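Local structure of Abbfa_003403 (Acinetobacter baumannii, 4ZXH) at residues P948-A951 / N952-D956; Y763-T766 / E767-V770; Q321-L324 / R325-K329; D310-L313 / R314-T317. The protein is a four-domain nonribosomal peptide synthetase that probably activates an amino acid, loads it on its phosphopantetheine arm, condenses it with an acyl donor and releases the product. All blocks are in the same frame, centred on the assembly; numbering follows the deposited sequence.

Contact 1. Residues P948-A951 / N952-D956; sequences PMTA and NKKLD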
loop_
_atom_site.group_PDB
_atom_site.type_symbol
_atom_site.label_atom_id
_atom_site.label_comp_id
_atom_site.label_asym_id
_atom_site.label_seq_id
_atom_site.Cartn_x
_atom_site.Cartn_y
_atom_site.Cartn_z
ATOM N N PRO A 948 -5.543 1.516 -25.624
ATOM C CA PRO A 948 -6.385 0.826 -26.616
ATOM C C PRO A 948 -7.844 0.829 -26.194
ATOM O O PRO A 948 -8.129 0.497 -25.038
ATOM C CB PRO A 948 -5.849 -0.618 -26.615
ATOM C CG PRO A 948 -4.535 -0.579 -25.901
ATOM C CD PRO A 948 -4.615 0.594 -24.941
ATOM N N MET A 949 -8.746 1.192 -27.100
ATOM C CA MET A 949 -10.179 1.231 -26.803
ATOM C C MET A 949 -10.900 0.101 -27.528
ATOM O O MET A 949 -10.382 -0.465 -28.502
ATOM C CB MET A 949 -10.812 2.581 -27.217
ATOM C CG MET A 949 -10.229 3.839 -26.593
ATOM S SD MET A 949 -10.747 4.004 -24.882
ATOM C CE MET A 949 -9.487 5.087 -24.195
ATOM N N THR A 950 -12.105 -0.216 -27.060
ATOM C CA THR A 950 -13.028 -1.060 -27.810
ATOM C C THR A 950 -13.821 -0.185 -28.776
ATOM O O THR A 950 -13.699 1.038 -28.743
ATOM C CB THR A 950 -13.985 -1.815 -26.882
ATOM O OG1 THR A 950 -14.863 -0.889 -26.224
ATOM C CG2 THR A 950 -13.211 -2.579 -25.848
ATOM N N ALA A 951 -14.624 -0.789 -29.643
ATOM C CA ALA A 951 -15.461 0.015 -30.526
ATOM C C ALA A 951 -16.580 0.780 -29.772
ATOM O O ALA A 951 -17.105 1.766 -30.299
ATOM C CB ALA A 951 -16.052 -0.854 -31.602
ATOM N N ASN A 952 -16.940 0.329 -28.561
ATOM C CA ASN A 952 -17.918 1.024 -27.706
ATOM C C ASN A 952 -17.338 2.248 -27.012
ATOM O O ASN A 952 -18.085 3.035 -26.408
ATOM C CB ASN A 952 -18.462 0.124 -26.584
ATOM C CG ASN A 952 -18.979 -1.185 -27.069
ATOM O OD1 ASN A 952 -20.098 -1.276 -27.577
ATOM N ND2 ASN A 952 -18.180 -2.234 -26.885
ATOM N N LYS A 953 -16.008 2.357 -27.058
ATOM C CA LYS A 953 -15.218 3.368 -26.336
ATOM C C LYS A 953 -15.076 2.987 -24.856
ATOM O O LYS A 953 -15.325 3.798 -23.968
ATOM C CB LYS A 953 -15.818 4.789 -26.481
ATOM C CG LYS A 953 -15.952 5.287 -27.941
ATOM C CD LYS A 953 -14.716 4.863 -28.697
ATOM C CE LYS A 953 -14.716 5.220 -30.171
ATOM N NZ LYS A 953 -13.407 4.730 -30.730
ATOM N N LYS A 954 -14.685 1.735 -24.616
ATOM C CA LYS A 954 -14.264 1.257 -23.302
ATOM C C LYS A 954 -12.812 0.840 -23.402
ATOM O O LYS A 954 -12.355 0.475 -24.483
ATOM C CB LYS A 954 -15.092 0.057 -22.826
ATOM C CG LYS A 954 -16.554 0.306 -22.566
ATOM C CD LYS A 954 -17.217 -0.997 -22.221
ATOM C CE LYS A 954 -18.731 -0.893 -22.270
ATOM N NZ LYS A 954 -19.345 -2.254 -22.236
ATOM N N LEU A 955 -12.089 0.863 -22.284
ATOM C CA LEU A 955 -10.710 0.370 -22.258
ATOM C C LEU A 955 -10.668 -1.112 -22.617
ATOM O O LEU A 955 -11.399 -1.938 -22.037
ATOM C CB LEU A 955 -10.073 0.583 -20.882
ATOM C CG LEU A 955 -9.779 2.015 -20.444
ATOM C CD1 LEU A 955 -9.389 2.024 -18.985
ATOM C CD2 LEU A 955 -8.671 2.591 -21.280
ATOM N N ASP A 956 -9.809 -1.446 -23.570
ATOM C CA ASP A 956 -9.673 -2.820 -24.022
ATOM C C ASP A 956 -8.533 -3.553 -23.302
ATOM O O ASP A 956 -7.497 -3.851 -23.903
ATOM C CB ASP A 956 -9.453 -2.838 -25.532
ATOM C CG ASP A 956 -9.654 -4.218 -26.135
ATOM O OD1 ASP A 956 -10.064 -5.132 -25.372
ATOM O OD2 ASP A 956 -9.393 -4.380 -27.360
#

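Contact 2. Residues Y763-T766 / E767-V770; sequences YGPT and ETTV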
loop_
_atom_site.group_PDB
_atom_site.type_symbol
_atom_site.label_atom_id
_atom_site.label_comp_id
_atom_site.label_asym_id
_atom_site.label_seq_id
_atom_site.Cartn_x
_atom_site.Cartn_y
_atom_site.Cartn_z
ATOM N N TYR A 763 -25.503 2.118 -14.748
ATOM C CA TYR A 763 -24.977 0.762 -14.953
ATOM C C TYR A 763 -26.039 -0.227 -15.448
ATOM O O TYR A 763 -27.240 -0.086 -15.161
ATOM C CB TYR A 763 -24.339 0.227 -13.653
ATOM C CG TYR A 763 -24.100 -1.275 -13.636
ATOM C CD1 TYR A 763 -22.902 -1.810 -14.074
ATOM C CD2 TYR A 763 -25.082 -2.163 -13.176
ATOM C CE1 TYR A 763 -22.684 -3.190 -14.073
ATOM C CE2 TYR A 763 -24.875 -3.542 -13.176
ATOM C CZ TYR A 763 -23.673 -4.045 -13.624
ATOM O OH TYR A 763 -23.452 -5.401 -13.627
ATOM N N GLY A 764 -25.580 -1.225 -16.192
ATOM C CA GLY A 764 -26.433 -2.318 -16.602
ATOM C C GLY A 764 -25.825 -3.064 -17.767
ATOM O O GLY A 764 -25.223 -2.465 -18.619
ATOM N N PRO A 765 -25.961 -4.387 -17.784
ATOM C CA PRO A 765 -25.542 -5.188 -18.931
ATOM C C PRO A 765 -26.557 -5.061 -20.048
ATOM O O PRO A 765 -27.717 -4.780 -19.758
ATOM C CB PRO A 765 -25.524 -6.612 -18.377
ATOM C CG PRO A 765 -26.556 -6.586 -17.301
ATOM C CD PRO A 765 -26.445 -5.221 -16.669
ATOM N N THR A 766 -26.128 -5.276 -21.290
ATOM C CA THR A 766 -27.006 -5.254 -22.447
ATOM C C THR A 766 -28.197 -6.214 -22.262
ATOM O O THR A 766 -29.298 -5.972 -22.778
ATOM C CB THR A 766 -26.218 -5.620 -23.748
ATOM O OG1 THR A 766 -25.213 -4.628 -24.017
ATOM C CG2 THR A 766 -27.140 -5.705 -24.959
ATOM N N GLU A 767 -27.982 -7.286 -21.502
ATOM C CA GLU A 767 -29.001 -8.317 -21.291
ATOM C C GLU A 767 -30.171 -7.879 -20.399
ATOM O O GLU A 767 -31.163 -8.596 -20.296
ATOM C CB GLU A 767 -28.356 -9.573 -20.693
ATOM C CG GLU A 767 -27.463 -10.363 -21.655
ATOM C CD GLU A 767 -26.019 -9.850 -21.722
ATOM O OE1 GLU A 767 -25.786 -8.660 -21.398
ATOM O OE2 GLU A 767 -25.116 -10.644 -22.107
ATOM N N THR A 768 -30.080 -6.720 -19.758
ATOM C CA THR A 768 -31.208 -6.269 -18.939
ATOM C C THR A 768 -31.665 -4.885 -19.362
ATOM O O THR A 768 -32.326 -4.168 -18.600
ATOM C CB THR A 768 -30.882 -6.270 -17.420
ATOM O OG1 THR A 768 -29.681 -5.531 -17.170
ATOM C CG2 THR A 768 -30.699 -7.691 -16.923
ATOM N N THR A 769 -31.298 -4.545 -20.594
ATOM C CA THR A 769 -31.758 -3.356 -21.338
ATOM C C THR A 769 -31.139 -2.024 -20.907
ATOM O O THR A 769 -31.658 -1.339 -20.026
ATOM C CB THR A 769 -33.279 -3.218 -21.289
ATOM O OG1 THR A 769 -33.868 -4.470 -21.649
ATOM C CG2 THR A 769 -33.748 -2.157 -22.263
ATOM N N VAL A 770 -30.037 -1.679 -21.581
ATOM C CA VAL A 770 -29.294 -0.422 -21.428
ATOM C C VAL A 770 -28.756 -0.200 -20.013
ATOM O O VAL A 770 -27.623 -0.564 -19.717
ATOM C CB VAL A 770 -30.138 0.802 -21.838
ATOM C CG1 VAL A 770 -29.231 2.010 -21.943
ATOM C CG2 VAL A 770 -30.836 0.563 -23.183
#

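Contact 3. Residues Q321-L324 / R325-K329; sequences QEQL and RQSLK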
loop_
_atom_site.group_PDB
_atom_site.type_symbol
_atom_site.label_atom_id
_atom_site.label_comp_id
_atom_site.label_asym_id
_atom_site.label_seq_id
_atom_site.Cartn_x
_atom_site.Cartn_y
_atom_site.Cartn_z
ATOM N N GLN A 321 -8.421 -26.772 18.021
ATOM C CA GLN A 321 -7.946 -27.089 19.355
ATOM C C GLN A 321 -6.615 -27.834 19.275
ATOM O O GLN A 321 -5.716 -27.590 20.079
ATOM C CB GLN A 321 -8.983 -27.915 20.121
ATOM C CG GLN A 321 -8.616 -28.156 21.571
ATOM C CD GLN A 321 -8.492 -26.867 22.361
ATOM O OE1 GLN A 321 -9.477 -26.151 22.568
ATOM N NE2 GLN A 321 -7.275 -26.557 22.797
ATOM N N GLU A 322 -6.484 -28.717 18.288
ATOM C CA GLU A 322 -5.259 -29.491 18.118
ATOM C C GLU A 322 -4.096 -28.627 17.596
ATOM O O GLU A 322 -2.963 -28.775 18.049
ATOM C CB GLU A 322 -5.500 -30.689 17.185
ATOM C CG GLU A 322 -4.266 -31.572 16.919
ATOM C CD GLU A 322 -3.710 -32.283 18.165
ATOM O OE1 GLU A 322 -4.302 -32.175 19.269
ATOM O OE2 GLU A 322 -2.670 -32.968 18.031
ATOM N N GLN A 323 -4.354 -27.723 16.657
ATOM C CA GLN A 323 -3.254 -26.901 16.176
ATOM C C GLN A 323 -2.892 -25.881 17.245
ATOM O O GLN A 323 -1.749 -25.444 17.344
ATOM C CB GLN A 323 -3.593 -26.215 14.852
ATOM C CG GLN A 323 -2.399 -25.544 14.224
ATOM C CD GLN A 323 -2.671 -25.092 12.817
ATOM O OE1 GLN A 323 -3.382 -25.767 12.066
ATOM N NE2 GLN A 323 -2.111 -23.934 12.444
ATOM N N LEU A 324 -3.869 -25.516 18.062
ATOM C CA LEU A 324 -3.607 -24.654 19.200
ATOM C C LEU A 324 -2.718 -25.394 20.223
ATOM O O LEU A 324 -1.719 -24.840 20.704
ATOM C CB LEU A 324 -4.923 -24.203 19.824
ATOM C CG LEU A 324 -4.838 -23.104 20.876
ATOM C CD1 LEU A 324 -4.404 -21.804 20.246
ATOM C CD2 LEU A 324 -6.164 -22.942 21.599
ATOM N N ARG A 325 -3.060 -26.649 20.525
ATOM C CA ARG A 325 -2.302 -27.429 21.509
ATOM C C ARG A 325 -0.846 -27.589 21.092
ATOM O O ARG A 325 0.062 -27.400 21.904
ATOM C CB ARG A 325 -2.923 -28.817 21.736
ATOM C CG ARG A 325 -2.093 -29.713 22.664
ATOM C CD ARG A 325 -2.751 -31.058 22.967
ATOM N NE ARG A 325 -2.703 -31.980 21.835
ATOM C CZ ARG A 325 -1.758 -32.899 21.654
ATOM N NH1 ARG A 325 -0.770 -33.026 22.533
ATOM N NH2 ARG A 325 -1.798 -33.697 20.592
ATOM N N GLN A 326 -0.629 -27.945 19.830
ATOM C CA GLN A 326 0.725 -28.107 19.311
ATOM C C GLN A 326 1.472 -26.775 19.372
ATOM O O GLN A 326 2.631 -26.728 19.783
ATOM C CB GLN A 326 0.712 -28.655 17.874
ATOM C CG GLN A 326 0.173 -30.073 17.758
ATOM C CD GLN A 326 1.027 -31.098 18.491
ATOM O OE1 GLN A 326 2.251 -31.122 18.345
ATOM N NE2 GLN A 326 0.385 -31.939 19.298
ATOM N N SER A 327 0.794 -25.696 18.988
ATOM C CA SER A 327 1.428 -24.390 18.920
ATOM C C SER A 327 1.852 -23.902 20.312
ATOM O O SER A 327 2.876 -23.233 20.445
ATOM C CB SER A 327 0.495 -23.372 18.257
ATOM O OG SER A 327 0.264 -23.676 16.889
ATOM N N LEU A 328 1.085 -24.247 21.345
ATOM C CA LEU A 328 1.429 -23.829 22.710
ATOM C C LEU A 328 2.688 -24.538 23.226
ATOM O O LEU A 328 3.352 -24.031 24.120
ATOM C CB LEU A 328 0.258 -24.065 23.680
ATOM C CG LEU A 328 -1.007 -23.245 23.383
ATOM C CD1 LEU A 328 -2.152 -23.603 24.303
ATOM C CD2 LEU A 328 -0.730 -21.751 23.416
ATOM N N LYS A 329 3.020 -25.698 22.659
ATOM C CA LYS A 329 4.300 -26.357 22.955
ATOM C C LYS A 329 5.493 -25.446 22.621
ATOM O O LYS A 329 6.485 -25.410 23.337
ATOM C CB LYS A 329 4.438 -27.677 22.178
ATOM C CG LYS A 329 3.517 -28.835 22.622
ATOM C CD LYS A 329 3.834 -30.110 21.823
ATOM C CE LYS A 329 2.961 -31.305 22.210
ATOM N NZ LYS A 329 3.296 -32.529 21.402
#

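Contact 4. Residues D310-L313 / R314-T317; sequences DQTL and RQFT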
loop_
_atom_site.group_PDB
_atom_site.type_symbol
_atom_site.label_atom_id
_atom_site.label_comp_id
_atom_site.label_asym_id
_atom_site.label_seq_id
_atom_site.Cartn_x
_atom_site.Cartn_y
_atom_site.Cartn_z
ATOM N N ASP A 310 -15.383 -28.363 3.880
ATOM C CA ASP A 310 -16.054 -29.652 3.878
ATOM C C ASP A 310 -16.155 -30.207 5.297
ATOM O O ASP A 310 -17.015 -31.027 5.587
ATOM C CB ASP A 310 -15.302 -30.616 2.952
ATOM C CG ASP A 310 -16.081 -31.881 2.654
ATOM O OD1 ASP A 310 -17.319 -31.886 2.824
ATOM O OD2 ASP A 310 -15.448 -32.876 2.240
ATOM N N GLN A 311 -15.279 -29.748 6.185
ATOM C CA GLN A 311 -15.306 -30.150 7.595
ATOM C C GLN A 311 -16.608 -29.741 8.288
ATOM O O GLN A 311 -17.177 -28.695 7.989
ATOM C CB GLN A 311 -14.118 -29.534 8.355
ATOM C CG GLN A 311 -12.734 -29.988 7.894
ATOM C CD GLN A 311 -12.457 -31.448 8.212
ATOM O OE1 GLN A 311 -12.761 -31.927 9.307
ATOM N NE2 GLN A 311 -11.888 -32.168 7.246
ATOM N N THR A 312 -17.082 -30.553 9.222
ATOM C CA THR A 312 -18.184 -30.119 10.074
ATOM C C THR A 312 -17.635 -29.147 11.112
ATOM O O THR A 312 -16.424 -29.065 11.296
ATOM C CB THR A 312 -18.874 -31.300 10.773
ATOM O OG1 THR A 312 -18.031 -31.807 11.815
ATOM C CG2 THR A 312 -19.173 -32.405 9.777
ATOM N N LEU A 313 -18.504 -28.404 11.793
ATOM C CA LEU A 313 -18.021 -27.497 12.833
ATOM C C LEU A 313 -17.388 -28.269 13.976
ATOM O O LEU A 313 -16.462 -27.777 14.612
ATOM C CB LEU A 313 -19.142 -26.630 13.390
ATOM C CG LEU A 313 -19.953 -25.790 12.415
ATOM C CD1 LEU A 313 -21.003 -25.003 13.192
ATOM C CD2 LEU A 313 -19.038 -24.876 11.619
ATOM N N ARG A 314 -17.909 -29.462 14.259
ATOM C CA ARG A 314 -17.315 -30.302 15.290
ATOM C C ARG A 314 -15.892 -30.624 14.876
ATOM O O ARG A 314 -14.934 -30.298 15.578
ATOM C CB ARG A 314 -18.112 -31.592 15.500
ATOM C CG ARG A 314 -17.435 -32.587 16.443
ATOM C CD ARG A 314 -18.236 -33.871 16.601
ATOM N NE ARG A 314 -19.620 -33.618 17.006
ATOM C CZ ARG A 314 -20.072 -33.679 18.257
ATOM N NH1 ARG A 314 -19.254 -33.986 19.259
ATOM N NH2 ARG A 314 -21.351 -33.430 18.511
ATOM N N GLN A 315 -15.769 -31.248 13.716
ATOM C CA GLN A 315 -14.476 -31.639 13.198
ATOM C C GLN A 315 -13.500 -30.464 13.165
ATOM O O GLN A 315 -12.394 -30.555 13.690
ATOM C CB GLN A 315 -14.641 -32.243 11.805
ATOM C CG GLN A 315 -15.411 -33.557 11.805
ATOM C CD GLN A 315 -15.625 -34.100 10.409
ATOM O OE1 GLN A 315 -15.738 -33.339 9.444
ATOM N NE2 GLN A 315 -15.670 -35.425 10.289
ATOM N N PHE A 316 -13.930 -29.354 12.578
ATOM C CA PHE A 316 -13.080 -28.173 12.458
ATOM C C PHE A 316 -12.706 -27.548 13.811
ATOM O O PHE A 316 -11.570 -27.117 14.005
ATOM C CB PHE A 316 -13.762 -27.126 11.584
ATOM C CG PHE A 316 -13.030 -25.825 11.532
ATOM C CD1 PHE A 316 -11.878 -25.699 10.772
ATOM C CD2 PHE A 316 -13.481 -24.729 12.252
ATOM C CE1 PHE A 316 -11.189 -24.511 10.732
ATOM C CE2 PHE A 316 -12.795 -23.532 12.211
ATOM C CZ PHE A 316 -11.643 -23.423 11.451
ATOM N N THR A 317 -13.655 -27.476 14.737
ATOM C CA THR A 317 -13.346 -26.987 16.077
ATOM C C THR A 317 -12.252 -27.846 16.717
ATOM O O THR A 317 -11.321 -27.321 17.329
ATOM C CB THR A 317 -14.576 -26.986 16.995
ATOM O OG1 THR A 317 -15.610 -26.180 16.421
ATOM C CG2 THR A 317 -14.208 -26.415 18.330
#

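Contact 1. Residues P948-A951 / N952-D956
The T950 carbonyl group receives the N-H of K953 over one face of its plane, 68° out of it, with K953 N 3.1 Å from T950 O. The K954 carbonyl is met quite differently, almost end-on at its oxygen: T950 N donates to K954 O across 2.7 Å. Together with the bond from D956 N to P948 O (3.0 Å), these make a tight hairpin-like loop with a single antiparallel bridge, in which M949 and L955 form a non-hydrogen-bonded pair.

The threonine hydroxyl does the remaining work inside the turn. The first torsion of T950 (chi1 67°) sets OG1 between the backbone nitrogen and the carbonyl carbon. There T950 OG1 accepts the N-H of K954, 3.1 Å from K954 N, and more weakly that of N952. The methyl branch, T950 CG2, meets D956 CB at 3.8 Å, so a beta-branched residue with one polar and one apolar arm suits this place. On the bridged pair, M949 bends at chi2 to bring CE within 3.9 Å of L955 CD2.

A951 and N952 occupy the middle of a type I turn from T950 to K953, and K953 follows with positive phi (78°), the G1-bulge position of such a hairpin. K953 O and L955 N bind T717 and E742, tying the loop to the AMP-binding part of the protein. NKKLD fits the tenth core motif of adenylation domains, usually NGKxDR: K953 takes the glycine's place, and K954 probably corresponds to the lysine that in relatives serves adenylate formation.

Contact 2. Residues Y763-T766 / E767-V770
P765 and T768 lie aslant to each other in the YGPTE signature of adenylation domains, their fifth core motif, which in relatives lines the nucleotide pocket. T768 OG1 sits over one face of the pyrrolidine ring, toward its CG and CD side, 3.3 Å from P765 CG. Beneath this pair, P765 O accepts the N-H of T768 at 3.1 Å, T768 N lying above the carbonyl plane, 52° out of it. One residue on, T769 N reaches T766 O at 3.3 Å in much the same way. These two bonds wind T766 and E767 into a short 3-10 turn shortly after strand 756-763, and proline suits its start because its nitrogen has no hydrogen to donate.

E767 folds back along the turn. Its chain is bent at chi2 (85°), which carries E767 OE1 round to 3.7 Å from P765 CB, while OE2 is held by the hydroxyl of Y823. The glutamate is buried, and this bond helps to satisfy its carboxylate. T766 turns its beta carbon away from the rest of the turn, and its hydroxyl has a weak bond to D672. G764 precedes the proline with phi 162°, a backbone region open chiefly to glycine. T769 turns away as well, and its OG1 binds G818 O, tying the loop to that part of the chain. Y847 packs on P765, E767 and T768.

The T768 hydroxyl is hydrogen-bonded to S772 OG; T768 OG1 also lies 3.3 Å from the CD atom of P765.

Contact 3. Residues Q321-L324 / R325-K329
E322 and R325 both carry CG anti to the backbone nitrogen (chi1 179° and 175°), and then bend, the glutamate at chi2 and the arginine at chi3, until carboxylate and guanidinium run side by side. The result is an i to i+3 salt bridge on the surface of helix 313-329 in the condensation domain. R325 grips side-on with two nitrogens: NE lies 3.0 Å from E322 OE1, which is nearly in the guanidinium plane, and E322 OE2, through its syn lone pair, takes R325 NH2 at 2.8 Å. The two planes stand 44° apart, so the fit is twisted, and R325 NH2 makes only a weak further bond to E322 OE1.

Q326 leans over one face of the guanidinium with its NE2, which also has a weak bond to E322 OE2. A long flexible acid and base suit this partly open side, where pairing fixes their rotation. Q323 and S327 face strand 302-306, Q323 NE2 binding H304 O; on another side Q321 OE1 binds T254 N. S327 touches I303 and also F201 and W202 of helix 197-205. L324 is buried and only loosely neighbours L328, L324 CG to L328 CD1 being 4.4 Å.

Serine's small hydroxyl can return to its own helix: S327 OG lies 2.7 Å from Q323 O, which also takes S327 N at 3.0 Å, the two donors reaching the oxygen from opposite faces of its carbonyl plane.

Contact 4. Residues D310-L313 / R314-T317
A capping box opens helix 313-329 in the condensation domain, with T312 at the N-cap and Q315 three residues on. T312 OG1 accepts from the backbone of the first turn, lying 3.0 Å from Q315 N, and in return the glutamine side chain accepts from the cap residue, Q315 OE1 being 3.1 Å from T312 N along a nearly straight N-H (175°). The threonine torsion, chi1 73°, brings OG1 round over the first turn of the helix, where it can take the Q315 N-H. Glutamine is long enough to reach back: its chain runs extended beyond CG, slanting past the threonine so that Q315 CG touches T312 OG1 at 3.2 Å. Q311 crosses Q315 at about a right angle, and its NE2 binds D308.

Inside the turn, F316 N donates to T312 O at 2.8 Å. L313 O is gripped twice, by T317 N at 2.8 Å and by T317 OG1 at 2.6 Å, from opposite faces of its carbonyl plane; the threonine thus satisfies its own hydroxyl in a buried place.

The start of the helix is wedged among several elements. The F316 side chain packs on Y264 and V265 of helix 255-271, which T317 also touches, while L313 and T317 meet M445 of helix 428-447. R314 forms a salt bridge to E450, and Q311 and L313 bond by backbone to I453 and R451, so the loop after strand 302-306 is joined to the chain that follows helix 428-447.

Contacts 3 and 4 share helix 313-329, contact 4 at its start and contact 3 further along, their centres about 17 Å apart. Contact 4 is built on capping bonds and buried packing, contact 3 on a surface ion pair over a helix that also has buried residues such as L324 and S327. Contacts 1 and 2 belong to the adenylation part and hold no regular element in common. Contact 1 is a surface turn knit by backbone bonds and one threonine hydroxyl; contact 2 is partly buried and fastened to its surroundings by side chains. Their nearest atoms are about 7 Å apart. In contacts 1 and 4 a threonine hydroxyl accepts backbone N-H groups, whereas in contact 2 the turn rests on backbone bonds.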